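PDB 2B1X: naphthalene dioxygenase small subunit from Rhodococcus sp., which forms the beta subunit of a Rieske non-heme iron naphthalene 1,2-dioxygenase, where it probably plays a mainly structural part beside the large catalytic subunit. Local coordinates for residues B[19-24]-B[35-40]; B[67-70]-B[76-79]; B[141-146]-B[150-155]. All coordinates share one frame; numbering follows the deposited sequence.

The three contacts follow one another along the chain and lie on the helix-on-sheet framework of an NTF2-like fold. Contacts 1 and 3 are close neighbours, their centres about 9 Å apart: Glu22 on helix 10-27 forms a salt bridge with Arg154 on strand 148-158, and Thr39 packs on Ala152 of that strand. The centre of contact 2 lies about 14 Å from that of contact 1, which it meets through Leu35 and Val78, and about 16 Å from that of contact 3, without touching it. Contacts 2 and 3 nevertheless share one mixed sheet, through strand 67-69 at an end and the hairpin 132-145/148-158 further in. Contact 2 also faces the large subunit, to which Asp68 and Arg77 are hydrogen-bonded.

Contact 1: B[19-24]-B[35-40]; sequences LYMEAE and LALVTE
Met21 leaves helix 10-27 with its CG anti to the backbone N (chi1 171°), then bends at chi2 and again at chi3, which carries its sulfur and terminal methyl to the end of Leu37. On the other side Leu37 sets its CG anti to its own carbonyl carbon (chi1 -54°) and points its two methyls at the helix. The two side chains therefore meet tip to tip. Met21 SD lies 3.8 Å from Leu37 CD1, and Met21 CE lies 3.8 Å from Leu37 CD2, with CD1 of the same leucine almost as near to CE. The thioether thus touches both branches of the leucine in a small apolar contact, with no hydrogen bond between the segments.

Glu22 adds the shaft of its side chain: its CG is 3.9 Å from Leu37 CD1, the methyl that SD also touches. Its carboxylate is engaged elsewhere, OE2 receiving a hydrogen bond from Trp34 NE1 and forming a salt bridge with Arg154. A buried acid is thereby paired with a charge, while its CG packs against the leucine.

Leu37 occupies the third position of a type I turn from Leu35 to Val38, closed by a bond from Val38 N to Leu35 O of 3.3 Å. This turn, between the short helix 31-35 and strand 38-39, packs through the leucine on helix 10-27, the helix lying on the sheet of the NTF2-like fold. The backbones of Leu37 and Thr39 bond to Met151 of strand 148-158, while Leu19 and Ala23 of the helix pack on strand 94-106.

Contact 2: B[67-70]-B[76-79]; sequences MDDD and MRVL
A side-on salt bridge ties together a strand-to-helix connection at an edge of the mixed sheet: strand 67-69 runs through Asp70, the N-cap, into helix 71-81, and Arg77 of that helix reaches back to Asp69 of the strand. Arg77 presents NE and NH2, the two nitrogens on one edge of its guanidinium, to the carboxylate. NE bonds to Asp69 OD2 at 2.7 Å, on that oxygen's syn lone pair. NH2 meets Asp69 OD1 at 3.1 Å in an almost straight bond (169°), and also bonds to OD2 at 2.9 Å with a more bent geometry, so OD2 accepts from two donors. All three bonds lie near the guanidinium plane, yet the two flat groups are turned 34° against each other.

The arginine starts with CG anti to the backbone N (chi1 -161°) and turns at chi3, which swings the guanidinium toward the strand. Met67 lies against one of its faces, with SD about 4.1 Å above the plane and toward the rim. Further polar partners fix the pair: Asp69 OD1 is hydrogen-bonded to Ser73 OG, and Arg77 NH1 bonds to the backbone O of Ser365 of the large subunit. The pair is buried, and its opposite charges are likely to stabilise each other there.

A leucine in place of Arg77 would probably leave the buried Asp69 carboxylate without its close countercharge, remove the three bonds that tie the strand to the helix here and deprive the large subunit's Ser365 carbonyl of a donor. Beside the salt bridge, Met67 CG comes to 3.9 Å from Arg77 NH2.

Contact 3: B[141-146]-B[150-155]; sequences VLRRAG and LMAKRV
Val141 faces two residues of the opposite strand at once, Ala152 and Lys153, in a classic beta bulge that shifts the register of the antiparallel hairpin 132-145/148-158 by one residue. Val141 O accepts from both: Ala152 N at 2.9 Å, nearly in line with the carbonyl, and Lys153 N at 3.3 Å in a weak bond. Val141 N in turn donates to Lys153 O, sitting above that carbonyl's plane. Toward the turn the ladder is regular. Arg143 and Leu150 form a hydrogen-bonded pair joined by two short bonds, Arg143 N to Leu150 O at 2.7 Å (168°) and Leu150 N back to Arg143 O at the same length. Between bulge and pair, Leu142 and Met151 make a non-hydrogen-bonded pair, and the CA of Leu142 lies 3.4 Å from Leu150 O in a CA-H...O contact.

Leu142 and Met151 share the face of the sheet covered by helix 10-27, where both pack on Trp18. Leu142 CD1 rests against Met151 CB at 4.0 Å; with its CG anti to the backbone N (chi1 -172°), Met151 then leads its sulfur away along its own strand, placing SD over the centre of the Arg154 guanidinium. The other face carries Val141, Arg143, Leu150 and Lys153. There Val141 CB meets Lys153 CB at 3.9 Å, and the end of the lysine leads away from Val141.

The bends of Arg143 at chi2 and chi3 carry its guanidinium across to Ala152 of the partner strand, while salt bridges to Asp41 and Glu112 hold its NH2 and NH1. The Ala152 methyl lies beneath one face toward the rim, its CB 3.7 Å from Arg143 NH1.

Contact 1: B[19-24]-B[35-40]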
loop_
_atom_site.group_PDB
_atom_site.type_symbol
_atom_site.label_atom_id
_atom_site.label_comp_id
_atom_site.label_asym_id
_atom_site.label_seq_id
_atom_site.Cartn_x
_atom_site.Cartn_y
_atom_site.Cartn_z
ATOM N N LEU B 19 -0.106 26.154 19.232
ATOM C CA LEU B 19 0.196 25.177 18.186
ATOM C C LEU B 19 -1.048 24.433 17.727
ATOM O O LEU B 19 -1.216 24.141 16.531
ATOM C CB LEU B 19 1.244 24.165 18.673
ATOM C CG LEU B 19 2.689 24.617 18.802
ATOM C CD1 LEU B 19 3.519 23.509 19.366
ATOM C CD2 LEU B 19 3.218 25.021 17.426
ATOM N N TYR B 20 -1.930 24.118 18.671
ATOM C CA TYR B 20 -3.125 23.359 18.312
ATOM C C TYR B 20 -4.100 24.259 17.560
ATOM O O TYR B 20 -4.787 23.799 16.664
ATOM C CB TYR B 20 -3.789 22.729 19.540
ATOM C CG TYR B 20 -2.965 21.709 20.282
ATOM C CD1 TYR B 20 -3.311 21.346 21.575
ATOM C CD2 TYR B 20 -1.880 21.034 19.677
ATOM C CE1 TYR B 20 -2.609 20.398 22.280
ATOM C CE2 TYR B 20 -1.149 20.040 20.390
ATOM C CZ TYR B 20 -1.528 19.740 21.691
ATOM O OH TYR B 20 -0.863 18.788 22.461
ATOM N N MET B 21 -4.153 25.534 17.925
ATOM C CA MET B 21 -4.967 26.525 17.203
ATOM C C MET B 21 -4.448 26.734 15.770
ATOM O O MET B 21 -5.220 26.903 14.827
ATOM C CB MET B 21 -4.965 27.843 17.982
ATOM C CG MET B 21 -5.602 29.072 17.266
ATOM S SD MET B 21 -4.466 29.882 16.077
ATOM C CE MET B 21 -3.210 30.647 17.173
ATOM N N GLU B 22 -3.129 26.716 15.620
ATOM C CA GLU B 22 -2.512 26.916 14.329
ATOM C C GLU B 22 -2.867 25.758 13.410
ATOM O O GLU B 22 -3.290 25.976 12.281
ATOM C CB GLU B 22 -0.989 27.005 14.465
ATOM C CG GLU B 22 -0.304 27.467 13.181
ATOM C CD GLU B 22 1.035 26.785 12.907
ATOM O OE1 GLU B 22 1.613 26.165 13.830
ATOM O OE2 GLU B 22 1.542 26.900 11.766
ATOM N N ALA B 23 -2.672 24.536 13.911
ATOM C CA ALA B 23 -3.031 23.311 13.190
ATOM C C ALA B 23 -4.523 23.267 12.803
ATOM O O ALA B 23 -4.882 22.870 11.693
ATOM C CB ALA B 23 -2.664 22.077 14.029
ATOM N N GLU B 24 -5.386 23.646 13.734
ATOM C CA GLU B 24 -6.821 23.726 13.477
ATOM C C GLU B 24 -7.179 24.633 12.318
ATOM O O GLU B 24 -8.008 24.264 11.479
ATOM C CB GLU B 24 -7.584 24.172 14.737
ATOM C CG GLU B 24 -9.094 24.244 14.553
ATOM C CD GLU B 24 -9.805 24.845 15.743
ATOM O OE1 GLU B 24 -9.690 24.297 16.852
ATOM O OE2 GLU B 24 -10.482 25.886 15.581
ATOM N N LEU B 35 -2.197 33.249 8.014
ATOM C CA LEU B 35 -1.206 34.219 7.584
ATOM C C LEU B 35 -0.984 35.331 8.630
ATOM O O LEU B 35 0.117 35.848 8.750
ATOM C CB LEU B 35 -1.572 34.793 6.207
ATOM C CG LEU B 35 -0.443 35.511 5.451
ATOM C CD1 LEU B 35 0.753 34.570 5.196
ATOM C CD2 LEU B 35 -0.957 36.128 4.160
ATOM N N ALA B 36 -2.028 35.656 9.398
ATOM C CA ALA B 36 -1.950 36.643 10.465
ATOM C C ALA B 36 -1.087 36.167 11.660
ATOM O O ALA B 36 -0.711 36.978 12.506
ATOM C CB ALA B 36 -3.361 37.040 10.934
ATOM N N LEU B 37 -0.768 34.869 11.724
ATOM C CA LEU B 37 0.062 34.357 12.816
ATOM C C LEU B 37 1.548 34.488 12.535
ATOM O O LEU B 37 2.385 34.127 13.370
ATOM C CB LEU B 37 -0.266 32.888 13.114
ATOM C CG LEU B 37 -1.724 32.555 13.398
ATOM C CD1 LEU B 37 -1.893 31.029 13.529
ATOM C CD2 LEU B 37 -2.220 33.298 14.629
ATOM N N VAL B 38 1.895 34.998 11.364
ATOM C CA VAL B 38 3.302 35.013 11.022
ATOM C C VAL B 38 3.900 36.381 11.109
ATOM O O VAL B 38 3.234 37.397 11.052
ATOM C CB VAL B 38 3.660 34.345 9.648
ATOM C CG1 VAL B 38 2.988 32.957 9.514
ATOM C CG2 VAL B 38 3.324 35.273 8.479
ATOM N N THR B 39 5.199 36.364 11.239
ATOM C CA THR B 39 5.956 37.535 11.504
ATOM C C THR B 39 6.443 38.148 10.184
ATOM O O THR B 39 6.495 37.486 9.133
ATOM C CB THR B 39 7.089 37.071 12.438
ATOM O OG1 THR B 39 7.261 38.017 13.497
ATOM C CG2 THR B 39 8.412 36.948 11.708
ATOM N N GLU B 40 6.773 39.429 10.254
ATOM C CA GLU B 40 7.245 40.201 9.109
ATOM C C GLU B 40 8.603 39.676 8.545
ATOM O O GLU B 40 8.862 39.762 7.347
ATOM C CB GLU B 40 7.325 41.677 9.528
ATOM C CG GLU B 40 6.171 42.183 10.453
ATOM C CD GLU B 40 6.124 41.632 11.929
ATOM O OE1 GLU B 40 7.153 41.250 12.532
ATOM O OE2 GLU B 40 5.019 41.592 12.532
#

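Contact 2: B[67-70]-B[76-79]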
loop_
_atom_site.group_PDB
_atom_site.type_symbol
_atom_site.label_atom_id
_atom_site.label_comp_id
_atom_site.label_asym_id
_atom_site.label_seq_id
_atom_site.Cartn_x
_atom_site.Cartn_y
_atom_site.Cartn_z
ATOM N N MET B 67 11.166 24.006 -0.083
ATOM C CA MET B 67 10.410 25.227 0.155
ATOM C C MET B 67 11.281 26.128 1.023
ATOM O O MET B 67 11.963 25.664 1.965
ATOM C CB MET B 67 9.087 24.876 0.860
ATOM C CG MET B 67 8.064 26.006 0.949
ATOM S SD MET B 67 6.517 25.562 1.861
ATOM C CE MET B 67 6.273 23.940 1.321
ATOM N N ASP B 68 11.274 27.420 0.702
ATOM C CA ASP B 68 12.095 28.381 1.404
ATOM C C ASP B 68 11.360 29.719 1.268
ATOM O O ASP B 68 11.627 30.501 0.358
ATOM C CB ASP B 68 13.500 28.410 0.774
ATOM C CG ASP B 68 14.494 29.220 1.559
ATOM O OD1 ASP B 68 14.097 29.903 2.527
ATOM O OD2 ASP B 68 15.712 29.241 1.246
ATOM N N ASP B 69 10.372 29.918 2.141
ATOM C CA ASP B 69 9.495 31.081 2.043
ATOM C C ASP B 69 9.864 32.200 3.004
ATOM O O ASP B 69 10.373 31.957 4.099
ATOM C CB ASP B 69 8.052 30.686 2.314
ATOM C CG ASP B 69 7.333 30.177 1.069
ATOM O OD1 ASP B 69 7.814 30.424 -0.062
ATOM O OD2 ASP B 69 6.276 29.536 1.149
ATOM N N ASP B 70 9.579 33.434 2.581
ATOM C CA ASP B 70 9.567 34.566 3.496
ATOM C C ASP B 70 8.130 35.073 3.587
ATOM O O ASP B 70 7.223 34.392 3.075
ATOM C CB ASP B 70 10.531 35.648 3.041
ATOM C CG ASP B 70 10.276 36.127 1.607
ATOM O OD1 ASP B 70 9.174 35.928 0.998
ATOM O OD2 ASP B 70 11.161 36.755 1.011
ATOM N N MET B 76 1.888 35.312 -1.193
ATOM C CA MET B 76 1.600 34.824 -2.538
ATOM C C MET B 76 0.940 33.430 -2.531
ATOM O O MET B 76 -0.033 33.200 -3.237
ATOM C CB MET B 76 2.886 34.753 -3.362
ATOM C CG MET B 76 2.648 34.528 -4.854
ATOM S SD MET B 76 3.694 33.259 -5.518
ATOM C CE MET B 76 2.846 31.842 -4.972
ATOM N N ARG B 77 1.462 32.542 -1.695
ATOM C CA ARG B 77 0.956 31.164 -1.559
ATOM C C ARG B 77 -0.515 31.218 -1.142
ATOM O O ARG B 77 -1.340 30.504 -1.711
ATOM C CB ARG B 77 1.815 30.385 -0.536
ATOM C CG ARG B 77 1.738 28.866 -0.587
ATOM C CD ARG B 77 2.798 28.151 0.305
ATOM N NE ARG B 77 4.184 28.441 -0.106
ATOM C CZ ARG B 77 4.797 27.889 -1.168
ATOM N NH1 ARG B 77 4.178 26.985 -1.924
ATOM N NH2 ARG B 77 6.047 28.236 -1.479
ATOM N N VAL B 78 -0.841 32.104 -0.193
ATOM C CA VAL B 78 -2.207 32.241 0.312
ATOM C C VAL B 78 -3.074 32.959 -0.726
ATOM O O VAL B 78 -4.208 32.567 -0.995
ATOM C CB VAL B 78 -2.250 32.956 1.693
ATOM C CG1 VAL B 78 -3.690 33.293 2.123
ATOM C CG2 VAL B 78 -1.534 32.118 2.768
ATOM N N LEU B 79 -2.540 34.000 -1.333
ATOM C CA LEU B 79 -3.288 34.703 -2.373
ATOM C C LEU B 79 -3.662 33.711 -3.479
ATOM O O LEU B 79 -4.747 33.767 -3.996
ATOM C CB LEU B 79 -2.494 35.880 -2.940
ATOM C CG LEU B 79 -2.437 37.112 -2.034
ATOM C CD1 LEU B 79 -1.256 38.037 -2.443
ATOM C CD2 LEU B 79 -3.786 37.864 -2.065
#

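Contact 3: B[141-146]-B[150-155]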
loop_
_atom_site.group_PDB
_atom_site.type_symbol
_atom_site.label_atom_id
_atom_site.label_comp_id
_atom_site.label_asym_id
_atom_site.label_seq_id
_atom_site.Cartn_x
_atom_site.Cartn_y
_atom_site.Cartn_z
ATOM N N VAL B 141 10.627 29.161 15.859
ATOM C CA VAL B 141 10.864 30.282 16.768
ATOM C C VAL B 141 9.546 31.038 16.848
ATOM O O VAL B 141 9.029 31.519 15.841
ATOM C CB VAL B 141 12.033 31.176 16.296
ATOM C CG1 VAL B 141 12.246 32.402 17.242
ATOM C CG2 VAL B 141 13.295 30.332 16.202
ATOM N N LEU B 142 8.993 31.087 18.052
ATOM C CA LEU B 142 7.799 31.881 18.340
ATOM C C LEU B 142 8.180 33.150 19.106
ATOM O O LEU B 142 9.062 33.115 19.968
ATOM C CB LEU B 142 6.816 31.057 19.164
ATOM C CG LEU B 142 5.678 30.307 18.469
ATOM C CD1 LEU B 142 5.941 29.925 16.998
ATOM C CD2 LEU B 142 5.273 29.112 19.309
ATOM N N ARG B 143 7.503 34.254 18.794
ATOM C CA ARG B 143 7.740 35.545 19.424
ATOM C C ARG B 143 6.465 36.022 20.092
ATOM O O ARG B 143 5.405 35.977 19.476
ATOM C CB ARG B 143 8.146 36.579 18.380
ATOM C CG ARG B 143 9.595 36.502 17.971
ATOM C CD ARG B 143 10.273 37.854 17.858
ATOM N NE ARG B 143 9.959 38.478 16.587
ATOM C CZ ARG B 143 10.691 38.398 15.480
ATOM N NH1 ARG B 143 11.829 37.723 15.456
ATOM N NH2 ARG B 143 10.276 39.023 14.387
ATOM N N ARG B 144 6.566 36.491 21.338
ATOM C CA ARG B 144 5.428 37.116 22.020
ATOM C C ARG B 144 4.946 38.323 21.238
ATOM O O ARG B 144 5.746 39.075 20.704
ATOM C CB ARG B 144 5.791 37.550 23.443
ATOM C CG ARG B 144 5.711 36.439 24.470
ATOM C CD ARG B 144 5.495 36.937 25.890
ATOM N NE ARG B 144 6.022 36.010 26.894
ATOM C CZ ARG B 144 5.336 34.994 27.412
ATOM N NH1 ARG B 144 4.081 34.749 27.016
ATOM N NH2 ARG B 144 5.914 34.217 28.330
ATOM N N ALA B 145 3.633 38.473 21.143
ATOM C CA ALA B 145 3.018 39.605 20.455
ATOM C C ALA B 145 1.678 39.834 21.114
ATOM O O ALA B 145 0.774 39.006 21.004
ATOM C CB ALA B 145 2.853 39.323 18.961
ATOM N N GLY B 146 1.570 40.945 21.841
ATOM C CA GLY B 146 0.408 41.205 22.670
ATOM C C GLY B 146 0.253 40.117 23.708
ATOM O O GLY B 146 1.189 39.829 24.459
ATOM N N LEU B 150 3.559 35.098 17.647
ATOM C CA LEU B 150 3.706 35.064 16.204
ATOM C C LEU B 150 4.870 34.162 15.869
ATOM O O LEU B 150 5.844 34.071 16.631
ATOM C CB LEU B 150 4.007 36.453 15.654
ATOM C CG LEU B 150 2.928 37.351 15.042
ATOM C CD1 LEU B 150 1.515 37.052 15.519
ATOM C CD2 LEU B 150 3.291 38.809 15.291
ATOM N N MET B 151 4.771 33.526 14.706
ATOM C CA MET B 151 5.822 32.650 14.235
ATOM C C MET B 151 6.811 33.418 13.378
ATOM O O MET B 151 6.469 33.912 12.307
ATOM C CB MET B 151 5.238 31.490 13.433
ATOM C CG MET B 151 6.266 30.408 13.062
ATOM S SD MET B 151 5.448 28.942 12.492
ATOM C CE MET B 151 4.967 29.513 10.793
ATOM N N ALA B 152 8.049 33.445 13.844
ATOM C CA ALA B 152 9.141 34.089 13.142
ATOM C C ALA B 152 9.884 33.121 12.248
ATOM O O ALA B 152 10.448 33.531 11.241
ATOM C CB ALA B 152 10.114 34.727 14.137
ATOM N N LYS B 153 9.886 31.838 12.622
ATOM C CA LYS B 153 10.672 30.835 11.900
ATOM C C LYS B 153 10.075 29.452 12.054
ATOM O O LYS B 153 9.546 29.116 13.104
ATOM C CB LYS B 153 12.131 30.835 12.390
ATOM C CG LYS B 153 13.110 30.009 11.537
ATOM C CD LYS B 153 14.511 30.001 12.161
ATOM C CE LYS B 153 15.398 28.933 11.548
ATOM N NZ LYS B 153 15.925 29.331 10.207
ATOM N N ARG B 154 10.165 28.654 10.996
ATOM C CA ARG B 154 9.869 27.238 11.084
ATOM C C ARG B 154 10.739 26.486 10.092
ATOM O O ARG B 154 10.843 26.883 8.908
ATOM C CB ARG B 154 8.392 26.958 10.811
ATOM C CG ARG B 154 8.099 25.455 10.669
ATOM C CD ARG B 154 6.619 25.089 10.689
ATOM N NE ARG B 154 6.063 25.250 12.035
ATOM C CZ ARG B 154 4.783 25.474 12.285
ATOM N NH1 ARG B 154 3.939 25.615 11.276
ATOM N NH2 ARG B 154 4.361 25.592 13.536
ATOM N N VAL B 155 11.351 25.407 10.575
ATOM C CA VAL B 155 12.011 24.437 9.711
ATOM C C VAL B 155 11.269 23.100 9.840
ATOM O O VAL B 155 11.162 22.541 10.953
ATOM C CB VAL B 155 13.493 24.245 10.152
ATOM C CG1 VAL B 155 14.184 23.131 9.340
ATOM C CG2 VAL B 155 14.289 25.549 10.099
#